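Local atomic coordinates of Bm4233, isoform b (Brugia malayi, PDB entry 6ANY), a protein that probably binds sterols and related lipids as a secreted venom allergen-like protein of the CAP superfamily, and is a vaccine candidate for lymphatic filariasis. Residues Q60-Q65 and H70-Q75. Sequence-based numbering, arbitrary orientation.
Sequences QRWANQ and HSPRNQ
The indole of W62, on the C-terminal part of helix 53-63, lies flat against the backbone at S71 in the loop leading to strand 80-87, joining helix to loop at one side of the CAP alpha-beta-alpha sandwich. The main evidence is a CH-pi contact: S71 CA stands 3.6 Å from the centroid of the six-membered ring of W62 and only 10° off the ring normal, so the approach is over the face. S71 CB follows over the same face, 3.5 Å from W62 CD2. A chi1 of -177° turns the W62 side chain, CG opposite the backbone N, toward the loop.

Two further van der Waals contacts meet the ring obliquely. W62 CZ2 comes to 3.4 Å from H70 O, and W62 CZ3 touches the P72 ring at CD across 4.0 Å.

No hydrogen bond links the two segments; W62 NE1, H70 ND1 and S71 OG are each bonded outside them. W62 NE1 bonds to G69 O, in the short connection between the segments, which ties the indole N-H to the residue just before H70. E81 of strand 80-87 takes H70 ND1 on OE1 and S71 OG on OE2, so one carboxylate bonds both neighbouring loop residues. Along segment 60-65, Q60 NE2, which also bonds I150 O, donates to N64 OD1 over 2.9 Å, the donor 39° out of the N64 carbonyl plane.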
loop_
_atom_site.group_PDB
_atom_site.type_symbol
_atom_site.label_atom_id
_atom_site.label_comp_id
_atom_site.label_asym_id
_atom_site.label_seq_id
_atom_site.Cartn_x
_atom_site.Cartn_y
_atom_site.Cartn_z
ATOM N N GLN A 60 -2.233 -7.167 -12.305
ATOM C CA GLN A 60 -1.444 -7.541 -13.487
ATOM C C GLN A 60 -2.243 -7.343 -14.774
ATOM O O GLN A 60 -1.681 -6.827 -15.757
ATOM C CB GLN A 60 -0.973 -9.022 -13.404
ATOM C CG GLN A 60 0.030 -9.376 -14.447
ATOM C CD GLN A 60 1.280 -8.540 -14.357
ATOM O OE1 GLN A 60 1.907 -8.533 -13.339
ATOM N NE2 GLN A 60 1.637 -7.823 -15.416
ATOM N N ARG A 61 -3.530 -7.720 -14.777
ATOM C CA ARG A 61 -4.333 -7.530 -15.975
ATOM C C ARG A 61 -4.327 -6.077 -16.394
ATOM O O ARG A 61 -4.251 -5.807 -17.597
ATOM C CB ARG A 61 -5.772 -8.059 -15.896
ATOM C CG ARG A 61 -5.837 -9.591 -16.020
ATOM C CD ARG A 61 -7.282 -10.107 -16.009
ATOM N NE ARG A 61 -7.913 -9.955 -14.683
ATOM C CZ ARG A 61 -7.983 -10.895 -13.716
ATOM N NH1 ARG A 61 -7.462 -12.112 -13.856
ATOM N NH2 ARG A 61 -8.581 -10.609 -12.578
ATOM N N TRP A 62 -4.382 -5.165 -15.397
ATOM C CA TRP A 62 -4.371 -3.778 -15.678
ATOM C C TRP A 62 -3.023 -3.248 -16.096
ATOM O O TRP A 62 -2.952 -2.537 -17.080
ATOM C CB TRP A 62 -4.999 -2.956 -14.548
ATOM C CG TRP A 62 -5.048 -1.534 -14.889
ATOM C CD1 TRP A 62 -4.351 -0.536 -14.310
ATOM C CD2 TRP A 62 -5.776 -0.953 -15.970
ATOM N NE1 TRP A 62 -4.632 0.653 -14.938
ATOM C CE2 TRP A 62 -5.525 0.432 -15.940
ATOM C CE3 TRP A 62 -6.695 -1.465 -16.909
ATOM C CZ2 TRP A 62 -6.123 1.320 -16.810
ATOM C CZ3 TRP A 62 -7.275 -0.578 -17.807
ATOM C CH2 TRP A 62 -6.984 0.800 -17.750
ATOM N N ALA A 63 -1.954 -3.706 -15.453
ATOM C CA ALA A 63 -0.603 -3.345 -15.801
ATOM C C ALA A 63 -0.224 -3.662 -17.230
ATOM O O ALA A 63 0.484 -2.892 -17.884
ATOM C CB ALA A 63 0.379 -4.039 -14.835
ATOM N N ASN A 64 -0.662 -4.822 -17.717
ATOM C CA ASN A 64 -0.500 -5.242 -19.112
ATOM C C ASN A 64 -0.998 -4.231 -20.129
ATOM O O ASN A 64 -0.504 -4.233 -21.210
ATOM C CB ASN A 64 -1.281 -6.584 -19.335
ATOM C CG ASN A 64 -0.610 -7.774 -18.632
ATOM O OD1 ASN A 64 0.519 -7.646 -18.133
ATOM N ND2 ASN A 64 -1.284 -8.894 -18.553
ATOM N N GLN A 65 -1.960 -3.367 -19.777
ATOM C CA GLN A 65 -2.451 -2.332 -20.684
ATOM C C GLN A 65 -1.469 -1.210 -20.947
ATOM O O GLN A 65 -1.633 -0.535 -21.952
ATOM C CB GLN A 65 -3.746 -1.702 -20.182
ATOM C CG GLN A 65 -4.886 -2.640 -19.961
ATOM C CD GLN A 65 -5.156 -3.510 -21.139
ATOM O OE1 GLN A 65 -5.396 -3.036 -22.259
ATOM N NE2 GLN A 65 -5.114 -4.815 -20.904
ATOM N N HIS A 70 -6.139 4.809 -13.654
ATOM C CA HIS A 70 -6.926 3.811 -12.973
ATOM C C HIS A 70 -7.655 2.851 -13.927
ATOM O O HIS A 70 -8.180 3.246 -14.984
ATOM C CB HIS A 70 -7.964 4.478 -12.027
ATOM C CG HIS A 70 -7.383 4.900 -10.704
ATOM N ND1 HIS A 70 -6.814 3.991 -9.825
ATOM C CD2 HIS A 70 -7.260 6.127 -10.121
ATOM C CE1 HIS A 70 -6.400 4.638 -8.746
ATOM N NE2 HIS A 70 -6.639 5.933 -8.908
ATOM N N SER A 71 -7.834 1.617 -13.473
ATOM C CA SER A 71 -8.681 0.696 -14.170
ATOM C C SER A 71 -10.100 1.147 -13.976
ATOM O O SER A 71 -10.353 1.951 -13.121
ATOM C CB SER A 71 -8.469 -0.747 -13.757
ATOM O OG SER A 71 -8.732 -0.988 -12.413
ATOM N N PRO A 72 -11.025 0.656 -14.786
ATOM C CA PRO A 72 -12.411 1.107 -14.659
ATOM C C PRO A 72 -12.992 0.723 -13.313
ATOM O O PRO A 72 -12.612 -0.339 -12.763
ATOM C CB PRO A 72 -13.137 0.291 -15.758
ATOM C CG PRO A 72 -12.108 -0.007 -16.790
ATOM C CD PRO A 72 -10.850 -0.236 -15.969
ATOM N N ARG A 73 -13.912 1.543 -12.805
ATOM C CA ARG A 73 -14.572 1.324 -11.489
ATOM C C ARG A 73 -15.162 -0.070 -11.326
ATOM O O ARG A 73 -14.955 -0.714 -10.303
ATOM C CB ARG A 73 -15.707 2.350 -11.253
ATOM C CG ARG A 73 -15.431 3.416 -10.196
ATOM C CD ARG A 73 -14.819 4.710 -10.778
ATOM N NE ARG A 73 -14.955 5.916 -9.931
ATOM C CZ ARG A 73 -14.405 6.108 -8.722
ATOM N NH1 ARG A 73 -13.659 5.175 -8.127
ATOM N NH2 ARG A 73 -14.617 7.260 -8.083
ATOM N N ASN A 74 -15.923 -0.507 -12.335
ATOM C CA ASN A 74 -16.533 -1.860 -12.351
ATOM C C ASN A 74 -15.594 -3.036 -12.287
ATOM O O ASN A 74 -16.062 -4.108 -12.067
ATOM C CB ASN A 74 -17.476 -2.031 -13.571
ATOM C CG ASN A 74 -16.784 -1.744 -14.913
ATOM O OD1 ASN A 74 -16.082 -2.583 -15.475
ATOM N ND2 ASN A 74 -16.987 -0.551 -15.417
ATOM N N GLN A 75 -14.281 -2.858 -12.451
ATOM C CA GLN A 75 -13.272 -3.941 -12.220
ATOM C C GLN A 75 -12.505 -3.783 -10.917
ATOM O O GLN A 75 -11.568 -4.559 -10.620
ATOM C CB GLN A 75 -12.257 -4.006 -13.363
ATOM C CG GLN A 75 -12.752 -3.512 -14.714
ATOM C CD GLN A 75 -11.999 -4.126 -15.862
ATOM O OE1 GLN A 75 -10.999 -3.593 -16.378
ATOM N NE2 GLN A 75 -12.460 -5.281 -16.250
#